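Local coordinates for adhesion and penetration protein autotransporter (Haemophilus influenzae, PDB 3SYJ), which mediates adherence of the bacterium to host cells and to other bacteria, and is probably also a serine protease, at residues 161-171 against 601-609; 417-425 against 436-447. All blocks are in the same frame, centred on the assembly; numbering follows the deposited sequence.

Contact 1: 161-171 against 601-609; sequences WRNDQDKGDQV and LNKRWSEME
The indole of Trp605 carries Gln170 O and Val171 CA on one face and the aliphatic CD of Arg604 on the other, with a water at its edge, in plane. Val171 CA sits 3.9 Å from the centroid of the six-membered ring of Trp605, a CH-pi contact. Gln170 O stands above the rim, 3.0 Å from Trp605 CH2. The second indole, Trp161, has Val171 CG1 over one face, Glu609 OE1 over the opposite face and Trp605 O at its edge, in plane. The two indoles stand almost perpendicular, planes at 88°, and meet obliquely through Trp161 CZ2 and Trp605 CD1. The contact joins the hairpin of strands 159-162 and 168-172, in the S6 peptidase part, to helix 603-609, on an excursion from the beta-solenoid between strands 586-593 and 622-629. Trp161 NE1 donates to Asp169 OD2 (3.2 Å), on its anti side. This holds the indole against its own hairpin, and Met608 CE packs 3.4 Å from Asp169 OD2. Trp605 NE1 is buried here without a polar partner. Glu609 OE1 pairs with Lys34 and OE2 accepts from Tyr9 N. Leu601 CD2 fills in beside Val171 CB at 3.6 Å. That water bridges Asn602 N and Val171 O.

Contact 2: 417-425 against 436-447; sequences KGENKGSIS and QADDQGNKQAFS
Asn420 and Phe446 meet where two loops leave neighbouring turns of the parallel beta-helix. Segment 417-425 leads into strand 423-427. The loop 436-447 leads into the adjacent strand 449-452. Two single beta bridges, Lys417 with Gln436 and Glu419 with Gln444, join the loop backbones. Asn420 sits between them and the strands. Asn420 CB lies 3.3 Å from Ala445 O and also close to Gln444 O. CG stands anti to the backbone N (chi1 172°), which carries the amide across to the other loop. Asn420 ND2 donates to Ala445 O at 2.8 Å, nearly straight and in the plane of the amide. The same ND2 approaches Phe446 CD1 obliquely. OD1 turns back to its own loop and accepts from Gly422 N, an Asx turn; it also accepts from Gly398 N in the preceding loop. The amide is thus gripped at both ends and its rotation is fixed. Gly422 O takes the N-H of Ser447 and lies at the edge of the Phe446 ring. Ser447 OG donates to Lys421 O at 3.0 Å. Ile424 CG2 rests over a face of the Phe446 ring, 3.6 Å from the centroid, and Leu433 packs on that phenylalanine from the strand before. At the outer end Gly418 N donates to Gln436 O. The long salt bridge between Lys417 NZ and Asp439 OD1 is supplemented by a water bound to both atoms. Another water accepts from Glu419 N at 2.8 Å and donates to Asp438 OD2.

From the N terminus, the chain first builds the peptidase part, and its hairpin 161-171 is the earlier half of contact 1. It then enters the beta-helix. Contact 2 closes within it: 417-425 pairs with 436-447 after 10 residues that hold the end of strand 423-427 and strand 430-433. Only much later, at 601-609, does the chain return to the hairpin and close contact 1. Contact 2 is therefore nested inside the long loop of contact 1. The two do not touch; their centres lie 55 Å apart. Contact 1 ties the peptidase part to the solenoid. Contact 2 joins loops of adjacent solenoid turns.

Contact 1: 161-171 against 601-609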
loop_
_atom_site.group_PDB
_atom_site.type_symbol
_atom_site.label_atom_id
_atom_site.label_comp_id
_atom_site.label_asym_id
_atom_site.label_seq_id
_atom_site.Cartn_x
_atom_site.Cartn_y
_atom_site.Cartn_z
ATOM N N TRP A 161 -16.525 -60.577 27.030
ATOM C CA TRP A 161 -15.180 -60.089 27.326
ATOM C C TRP A 161 -14.553 -60.891 28.467
ATOM O O TRP A 161 -15.256 -61.394 29.340
ATOM C CB TRP A 161 -15.118 -58.574 27.561
ATOM C CG TRP A 161 -15.968 -58.050 28.664
ATOM C CD1 TRP A 161 -16.061 -58.534 29.935
ATOM C CD2 TRP A 161 -16.821 -56.905 28.606
ATOM N NE1 TRP A 161 -16.936 -57.770 30.665
ATOM C CE2 TRP A 161 -17.416 -56.763 29.872
ATOM C CE3 TRP A 161 -17.148 -55.991 27.601
ATOM C CZ2 TRP A 161 -18.314 -55.751 30.161
ATOM C CZ3 TRP A 161 -18.035 -54.987 27.890
ATOM C CH2 TRP A 161 -18.612 -54.874 29.157
ATOM N N ARG A 162 -13.233 -61.035 28.427
ATOM C CA ARG A 162 -12.522 -61.865 29.390
ATOM C C ARG A 162 -11.557 -61.018 30.198
ATOM O O ARG A 162 -10.871 -60.163 29.642
ATOM C CB ARG A 162 -11.741 -62.961 28.676
ATOM C CG ARG A 162 -12.594 -63.822 27.786
ATOM C CD ARG A 162 -12.067 -65.241 27.707
ATOM N NE ARG A 162 -13.177 -66.144 27.447
ATOM C CZ ARG A 162 -13.771 -66.876 28.377
ATOM N NH1 ARG A 162 -13.336 -66.842 29.628
ATOM N NH2 ARG A 162 -14.787 -67.657 28.052
ATOM N N ASN A 163 -11.507 -61.255 31.508
ATOM C CA ASN A 163 -10.626 -60.482 32.376
ATOM C C ASN A 163 -9.270 -61.149 32.565
ATOM O O ASN A 163 -8.942 -62.124 31.889
ATOM C CB ASN A 163 -11.287 -60.189 33.727
ATOM C CG ASN A 163 -11.545 -61.447 34.543
ATOM O OD1 ASN A 163 -10.899 -62.478 34.346
ATOM N ND2 ASN A 163 -12.496 -61.363 35.468
ATOM N N ASP A 164 -8.482 -60.613 33.486
ATOM C CA ASP A 164 -7.122 -61.097 33.681
ATOM C C ASP A 164 -7.068 -62.501 34.298
ATOM O O ASP A 164 -6.027 -63.156 34.288
ATOM C CB ASP A 164 -6.308 -60.078 34.482
ATOM C CG ASP A 164 -5.659 -59.033 33.591
ATOM O OD1 ASP A 164 -5.417 -59.352 32.412
ATOM O OD2 ASP A 164 -5.379 -57.907 34.058
ATOM N N GLN A 165 -8.203 -62.969 34.807
ATOM C CA GLN A 165 -8.294 -64.324 35.340
ATOM C C GLN A 165 -8.930 -65.230 34.284
ATOM O O GLN A 165 -9.251 -66.391 34.545
ATOM C CB GLN A 165 -9.094 -64.346 36.655
ATOM C CG GLN A 165 -8.393 -63.685 37.871
ATOM C CD GLN A 165 -8.493 -62.147 37.876
ATOM O OE1 GLN A 165 -7.494 -61.440 38.097
ATOM N NE2 GLN A 165 -9.702 -61.628 37.633
ATOM N N ASP A 166 -9.098 -64.676 33.083
ATOM C CA ASP A 166 -9.705 -65.381 31.951
ATOM C C ASP A 166 -11.145 -65.794 32.223
ATOM O O ASP A 166 -11.602 -66.829 31.745
ATOM C CB ASP A 166 -8.884 -66.610 31.552
ATOM C CG ASP A 166 -9.140 -67.040 30.116
ATOM O OD1 ASP A 166 -9.478 -66.169 29.285
ATOM O OD2 ASP A 166 -9.001 -68.246 29.814
ATOM N N LYS A 167 -11.858 -64.989 32.997
ATOM C CA LYS A 167 -13.257 -65.259 33.250
ATOM C C LYS A 167 -14.130 -64.431 32.306
ATOM O O LYS A 167 -13.910 -63.232 32.117
ATOM C CB LYS A 167 -13.600 -65.005 34.714
ATOM C CG LYS A 167 -12.893 -65.975 35.669
ATOM C CD LYS A 167 -13.351 -65.785 37.107
ATOM C CE LYS A 167 -12.625 -66.735 38.052
ATOM N NZ LYS A 167 -12.722 -68.150 37.594
ATOM N N GLY A 168 -15.113 -65.086 31.703
ATOM C CA GLY A 168 -15.930 -64.446 30.692
ATOM C C GLY A 168 -17.240 -63.884 31.204
ATOM O O GLY A 168 -17.941 -64.521 31.992
ATOM N N ASP A 169 -17.553 -62.670 30.762
ATOM C CA ASP A 169 -18.892 -62.122 30.902
ATOM C C ASP A 169 -19.520 -62.114 29.522
ATOM O O ASP A 169 -18.933 -61.583 28.582
ATOM C CB ASP A 169 -18.852 -60.685 31.415
ATOM C CG ASP A 169 -18.373 -60.582 32.849
ATOM O OD1 ASP A 169 -18.467 -61.584 33.595
ATOM O OD2 ASP A 169 -17.906 -59.483 33.223
ATOM N N GLN A 170 -20.702 -62.705 29.389
ATOM C CA GLN A 170 -21.429 -62.618 28.127
ATOM C C GLN A 170 -22.246 -61.341 28.091
ATOM O O GLN A 170 -23.234 -61.208 28.805
ATOM C CB GLN A 170 -22.348 -63.814 27.916
ATOM C CG GLN A 170 -22.873 -63.858 26.499
ATOM C CD GLN A 170 -23.940 -64.903 26.281
ATOM O OE1 GLN A 170 -24.976 -64.622 25.675
ATOM N NE2 GLN A 170 -23.693 -66.117 26.761
ATOM N N VAL A 171 -21.831 -60.396 27.258
ATOM C CA VAL A 171 -22.423 -59.067 27.277
ATOM C C VAL A 171 -23.563 -58.911 26.269
ATOM O O VAL A 171 -24.402 -58.026 26.413
ATOM C CB VAL A 171 -21.356 -57.997 27.044
ATOM C CG1 VAL A 171 -20.281 -58.094 28.130
ATOM C CG2 VAL A 171 -20.740 -58.165 25.662
ATOM N N LEU A 601 -24.681 -52.162 24.371
ATOM C CA LEU A 601 -24.708 -52.842 25.667
ATOM C C LEU A 601 -25.826 -52.350 26.607
ATOM O O LEU A 601 -26.210 -51.181 26.583
ATOM C CB LEU A 601 -23.343 -52.755 26.359
ATOM C CG LEU A 601 -22.167 -53.446 25.664
ATOM C CD1 LEU A 601 -20.879 -53.188 26.411
ATOM C CD2 LEU A 601 -22.425 -54.932 25.541
ATOM N N ASN A 602 -26.338 -53.252 27.439
ATOM C CA ASN A 602 -27.352 -52.874 28.423
ATOM C C ASN A 602 -26.771 -52.012 29.537
ATOM O O ASN A 602 -25.565 -51.761 29.578
ATOM C CB ASN A 602 -28.050 -54.108 29.012
ATOM C CG ASN A 602 -27.112 -54.977 29.835
ATOM O OD1 ASN A 602 -26.074 -54.516 30.317
ATOM N ND2 ASN A 602 -27.476 -56.245 29.998
ATOM N N LYS A 603 -27.646 -51.565 30.430
ATOM C CA LYS A 603 -27.263 -50.721 31.558
ATOM C C LYS A 603 -26.053 -51.276 32.293
ATOM O O LYS A 603 -25.091 -50.560 32.565
ATOM C CB LYS A 603 -28.428 -50.625 32.542
ATOM C CG LYS A 603 -29.195 -49.320 32.523
ATOM C CD LYS A 603 -28.703 -48.402 33.628
ATOM C CE LYS A 603 -29.817 -47.495 34.128
ATOM N NZ LYS A 603 -29.584 -47.065 35.541
ATOM N N ARG A 604 -26.115 -52.564 32.604
ATOM C CA ARG A 604 -25.133 -53.206 33.462
ATOM C C ARG A 604 -23.731 -53.212 32.877
ATOM O O ARG A 604 -22.777 -52.744 33.501
ATOM C CB ARG A 604 -25.555 -54.643 33.768
ATOM C CG ARG A 604 -24.506 -55.427 34.525
ATOM C CD ARG A 604 -24.913 -56.875 34.654
ATOM N NE ARG A 604 -23.952 -57.636 35.439
ATOM C CZ ARG A 604 -24.053 -58.941 35.672
ATOM N NH1 ARG A 604 -25.075 -59.628 35.170
ATOM N NH2 ARG A 604 -23.133 -59.560 36.401
ATOM N N TRP A 605 -23.600 -53.767 31.683
ATOM C CA TRP A 605 -22.277 -53.907 31.094
ATOM C C TRP A 605 -21.723 -52.594 30.552
ATOM O O TRP A 605 -20.508 -52.408 30.513
ATOM C CB TRP A 605 -22.243 -55.057 30.090
ATOM C CG TRP A 605 -22.290 -56.373 30.818
ATOM C CD1 TRP A 605 -21.411 -56.814 31.791
ATOM C CD2 TRP A 605 -23.263 -57.399 30.670
ATOM N NE1 TRP A 605 -21.781 -58.058 32.236
ATOM C CE2 TRP A 605 -22.915 -58.440 31.566
ATOM C CE3 TRP A 605 -24.388 -57.551 29.860
ATOM C CZ2 TRP A 605 -23.654 -59.609 31.669
ATOM C CZ3 TRP A 605 -25.126 -58.715 29.966
ATOM C CH2 TRP A 605 -24.757 -59.730 30.866
ATOM N N SER A 606 -22.608 -51.668 30.189
ATOM C CA SER A 606 -22.189 -50.304 29.886
ATOM C C SER A 606 -21.529 -49.659 31.105
ATOM O O SER A 606 -20.477 -49.019 30.991
ATOM C CB SER A 606 -23.381 -49.458 29.435
ATOM O OG SER A 606 -23.883 -49.905 28.187
ATOM N N GLU A 607 -22.147 -49.830 32.273
ATOM C CA GLU A 607 -21.610 -49.266 33.512
ATOM C C GLU A 607 -20.263 -49.889 33.868
ATOM O O GLU A 607 -19.354 -49.203 34.330
ATOM C CB GLU A 607 -22.595 -49.451 34.659
ATOM C CG GLU A 607 -23.676 -48.392 34.712
ATOM C CD GLU A 607 -24.942 -48.897 35.381
ATOM O OE1 GLU A 607 -24.831 -49.700 36.333
ATOM O OE2 GLU A 607 -26.046 -48.492 34.949
ATOM N N MET A 608 -20.146 -51.191 33.643
ATOM C CA MET A 608 -18.910 -51.911 33.879
ATOM C C MET A 608 -17.811 -51.394 32.959
ATOM O O MET A 608 -16.680 -51.150 33.389
ATOM C CB MET A 608 -19.138 -53.408 33.671
ATOM C CG MET A 608 -17.942 -54.266 34.011
ATOM S SD MET A 608 -18.351 -55.944 34.532
ATOM C CE MET A 608 -16.698 -56.623 34.484
ATOM N N GLU A 609 -18.152 -51.213 31.689
ATOM C CA GLU A 609 -17.204 -50.698 30.714
ATOM C C GLU A 609 -16.938 -49.201 30.915
ATOM O O GLU A 609 -15.890 -48.692 30.522
ATOM C CB GLU A 609 -17.692 -50.995 29.289
ATOM C CG GLU A 609 -16.776 -50.506 28.177
ATOM C CD GLU A 609 -15.401 -51.150 28.188
ATOM O OE1 GLU A 609 -15.208 -52.178 28.870
ATOM O OE2 GLU A 609 -14.508 -50.628 27.497
HETATM O O HOH W 1 -25.957 -55.825 26.855
#

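Contact 2: 417-425 against 436-447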
loop_
_atom_site.group_PDB
_atom_site.type_symbol
_atom_site.label_atom_id
_atom_site.label_comp_id
_atom_site.label_asym_id
_atom_site.label_seq_id
_atom_site.Cartn_x
_atom_site.Cartn_y
_atom_site.Cartn_z
ATOM N N LYS A 417 -38.093 -44.023 -23.049
ATOM C CA LYS A 417 -39.194 -43.083 -23.238
ATOM C C LYS A 417 -40.244 -43.159 -22.154
ATOM O O LYS A 417 -40.656 -44.245 -21.742
ATOM C CB LYS A 417 -39.872 -43.283 -24.601
ATOM C CG LYS A 417 -39.160 -42.582 -25.759
ATOM C CD LYS A 417 -39.918 -42.727 -27.080
ATOM C CE LYS A 417 -41.267 -42.018 -27.043
ATOM N NZ LYS A 417 -41.923 -41.984 -28.389
ATOM N N GLY A 418 -40.690 -41.989 -21.716
ATOM C CA GLY A 418 -41.796 -41.891 -20.789
ATOM C C GLY A 418 -41.391 -41.936 -19.331
ATOM O O GLY A 418 -40.263 -41.598 -18.964
ATOM N N GLU A 419 -42.331 -42.357 -18.498
ATOM C CA GLU A 419 -42.104 -42.445 -17.062
ATOM C C GLU A 419 -41.632 -43.836 -16.701
ATOM O O GLU A 419 -42.422 -44.776 -16.673
ATOM C CB GLU A 419 -43.396 -42.143 -16.309
ATOM C CG GLU A 419 -43.367 -42.558 -14.850
ATOM C CD GLU A 419 -44.737 -42.501 -14.200
ATOM O OE1 GLU A 419 -45.719 -42.173 -14.907
ATOM O OE2 GLU A 419 -44.836 -42.788 -12.986
ATOM N N ASN A 420 -40.338 -43.980 -16.436
ATOM C CA ASN A 420 -39.826 -45.251 -15.955
ATOM C C ASN A 420 -40.201 -45.395 -14.500
ATOM O O ASN A 420 -39.941 -44.502 -13.687
ATOM C CB ASN A 420 -38.313 -45.342 -16.104
ATOM C CG ASN A 420 -37.743 -46.583 -15.442
ATOM O OD1 ASN A 420 -38.361 -47.650 -15.453
ATOM N ND2 ASN A 420 -36.558 -46.449 -14.859
ATOM N N LYS A 421 -40.830 -46.504 -14.156
ATOM C CA LYS A 421 -41.269 -46.662 -12.785
ATOM C C LYS A 421 -40.253 -47.410 -11.912
ATOM O O LYS A 421 -40.369 -47.414 -10.688
ATOM C CB LYS A 421 -42.664 -47.278 -12.728
ATOM C CG LYS A 421 -43.763 -46.230 -12.679
ATOM C CD LYS A 421 -45.135 -46.845 -12.853
ATOM C CE LYS A 421 -45.347 -47.289 -14.293
ATOM N NZ LYS A 421 -46.754 -47.712 -14.541
ATOM N N GLY A 422 -39.243 -48.012 -12.542
ATOM C CA GLY A 422 -38.172 -48.658 -11.807
ATOM C C GLY A 422 -37.254 -47.630 -11.170
ATOM O O GLY A 422 -37.256 -46.455 -11.550
ATOM N N SER A 423 -36.467 -48.062 -10.193
ATOM C CA SER A 423 -35.449 -47.188 -9.615
ATOM C C SER A 423 -34.046 -47.685 -9.966
ATOM O O SER A 423 -33.887 -48.628 -10.736
ATOM C CB SER A 423 -35.625 -47.083 -8.100
ATOM O OG SER A 423 -35.503 -48.360 -7.496
ATOM N N ILE A 424 -33.028 -47.050 -9.404
ATOM C CA ILE A 424 -31.658 -47.444 -9.708
ATOM C C ILE A 424 -30.702 -47.242 -8.539
ATOM O O ILE A 424 -30.836 -46.288 -7.763
ATOM C CB ILE A 424 -31.121 -46.686 -10.940
ATOM C CG1 ILE A 424 -29.737 -47.211 -11.350
ATOM C CG2 ILE A 424 -31.079 -45.193 -10.660
ATOM C CD1 ILE A 424 -29.346 -46.878 -12.775
ATOM N N SER A 425 -29.741 -48.153 -8.411
ATOM C CA SER A 425 -28.609 -47.947 -7.508
ATOM C C SER A 425 -27.325 -47.902 -8.326
ATOM O O SER A 425 -26.972 -48.873 -8.996
ATOM C CB SER A 425 -28.529 -49.051 -6.453
ATOM O OG SER A 425 -27.350 -48.926 -5.682
ATOM N N GLN A 436 -36.312 -39.597 -22.559
ATOM C CA GLN A 436 -37.117 -38.812 -23.489
ATOM C C GLN A 436 -38.577 -38.817 -23.062
ATOM O O GLN A 436 -39.091 -39.836 -22.603
ATOM C CB GLN A 436 -37.045 -39.413 -24.889
ATOM C CG GLN A 436 -35.699 -39.974 -25.291
ATOM C CD GLN A 436 -34.713 -38.901 -25.693
ATOM O OE1 GLN A 436 -34.214 -38.151 -24.853
ATOM N NE2 GLN A 436 -34.413 -38.832 -26.986
ATOM N N ALA A 437 -39.254 -37.688 -23.241
ATOM C CA ALA A 437 -40.693 -37.611 -23.007
ATOM C C ALA A 437 -41.423 -38.591 -23.919
ATOM O O ALA A 437 -40.977 -38.856 -25.027
ATOM C CB ALA A 437 -41.193 -36.197 -23.252
ATOM N N ASP A 438 -42.532 -39.148 -23.447
ATOM C CA ASP A 438 -43.356 -39.973 -24.315
ATOM C C ASP A 438 -44.320 -39.061 -25.073
ATOM O O ASP A 438 -44.236 -37.839 -24.953
ATOM C CB ASP A 438 -44.069 -41.094 -23.542
ATOM C CG ASP A 438 -45.075 -40.578 -22.514
ATOM O OD1 ASP A 438 -45.283 -39.349 -22.390
ATOM O OD2 ASP A 438 -45.670 -41.430 -21.823
ATOM N N ASP A 439 -45.213 -39.639 -25.868
ATOM C CA ASP A 439 -46.118 -38.829 -26.686
ATOM C C ASP A 439 -47.001 -37.947 -25.803
ATOM O O ASP A 439 -47.346 -36.824 -26.175
ATOM C CB ASP A 439 -46.980 -39.704 -27.608
ATOM C CG ASP A 439 -46.163 -40.393 -28.704
ATOM O OD1 ASP A 439 -45.051 -39.918 -29.025
ATOM O OD2 ASP A 439 -46.637 -41.413 -29.250
ATOM N N GLN A 440 -47.345 -38.452 -24.626
ATOM C CA GLN A 440 -48.208 -37.724 -23.701
ATOM C C GLN A 440 -47.449 -36.691 -22.861
ATOM O O GLN A 440 -48.053 -35.964 -22.083
ATOM C CB GLN A 440 -48.961 -38.701 -22.792
ATOM C CG GLN A 440 -49.962 -39.596 -23.518
ATOM C CD GLN A 440 -49.320 -40.468 -24.597
ATOM O OE1 GLN A 440 -48.283 -41.103 -24.371
ATOM N NE2 GLN A 440 -49.942 -40.505 -25.779
ATOM N N GLY A 441 -46.129 -36.630 -23.009
ATOM C CA GLY A 441 -45.342 -35.642 -22.285
ATOM C C GLY A 441 -44.727 -36.083 -20.961
ATOM O O GLY A 441 -44.024 -35.307 -20.314
ATOM N N ASN A 442 -44.993 -37.322 -20.557
ATOM C CA ASN A 442 -44.363 -37.916 -19.375
ATOM C C ASN A 442 -42.879 -38.175 -19.575
ATOM O O ASN A 442 -42.476 -38.710 -20.606
ATOM C CB ASN A 442 -45.033 -39.248 -19.039
ATOM C CG ASN A 442 -46.531 -39.129 -18.946
ATOM O OD1 ASN A 442 -47.046 -38.229 -18.280
ATOM N ND2 ASN A 442 -47.248 -40.033 -19.620
ATOM N N LYS A 443 -42.074 -37.827 -18.577
ATOM C CA LYS A 443 -40.626 -38.028 -18.629
ATOM C C LYS A 443 -40.059 -38.229 -17.223
ATOM O O LYS A 443 -40.152 -37.338 -16.376
ATOM C CB LYS A 443 -39.952 -36.822 -19.285
ATOM C CG LYS A 443 -38.452 -36.986 -19.516
ATOM C CD LYS A 443 -37.880 -35.797 -20.285
ATOM C CE LYS A 443 -38.000 -34.517 -19.475
ATOM N NZ LYS A 443 -37.257 -33.394 -20.096
ATOM N N GLN A 444 -39.479 -39.402 -16.978
ATOM C CA GLN A 444 -38.853 -39.709 -15.687
ATOM C C GLN A 444 -37.839 -40.830 -15.853
ATOM O O GLN A 444 -38.177 -41.915 -16.335
ATOM C CB GLN A 444 -39.903 -40.100 -14.646
ATOM C CG GLN A 444 -39.322 -40.624 -13.334
ATOM C CD GLN A 444 -40.397 -40.985 -12.323
ATOM O OE1 GLN A 444 -40.776 -42.151 -12.185
ATOM N NE2 GLN A 444 -40.911 -39.984 -11.629
ATOM N N ALA A 445 -36.594 -40.564 -15.470
ATOM C CA ALA A 445 -35.527 -41.550 -15.632
ATOM C C ALA A 445 -35.678 -42.730 -14.681
ATOM O O ALA A 445 -35.549 -43.879 -15.087
ATOM C CB ALA A 445 -34.175 -40.894 -15.460
ATOM N N PHE A 446 -35.952 -42.431 -13.413
ATOM C CA PHE A 446 -36.163 -43.451 -12.387
ATOM C C PHE A 446 -37.072 -42.900 -11.290
ATOM O O PHE A 446 -37.114 -41.694 -11.059
ATOM C CB PHE A 446 -34.830 -43.914 -11.786
ATOM C CG PHE A 446 -33.881 -44.515 -12.792
ATOM C CD1 PHE A 446 -34.002 -45.846 -13.176
ATOM C CD2 PHE A 446 -32.870 -43.750 -13.350
ATOM C CE1 PHE A 446 -33.128 -46.402 -14.101
ATOM C CE2 PHE A 446 -32.002 -44.290 -14.280
ATOM C CZ PHE A 446 -32.128 -45.620 -14.655
ATOM N N SER A 447 -37.804 -43.776 -10.618
ATOM C CA SER A 447 -38.663 -43.331 -9.527
ATOM C C SER A 447 -37.834 -43.026 -8.285
ATOM O O SER A 447 -38.329 -42.439 -7.329
ATOM C CB SER A 447 -39.699 -44.395 -9.198
ATOM O OG SER A 447 -39.052 -45.581 -8.786
HETATM O O HOH W 2 -44.943 -42.448 -26.817
HETATM O O HOH W 3 -42.562 -39.099 -28.281
HETATM O O HOH W 4 -44.866 -42.888 -19.438
#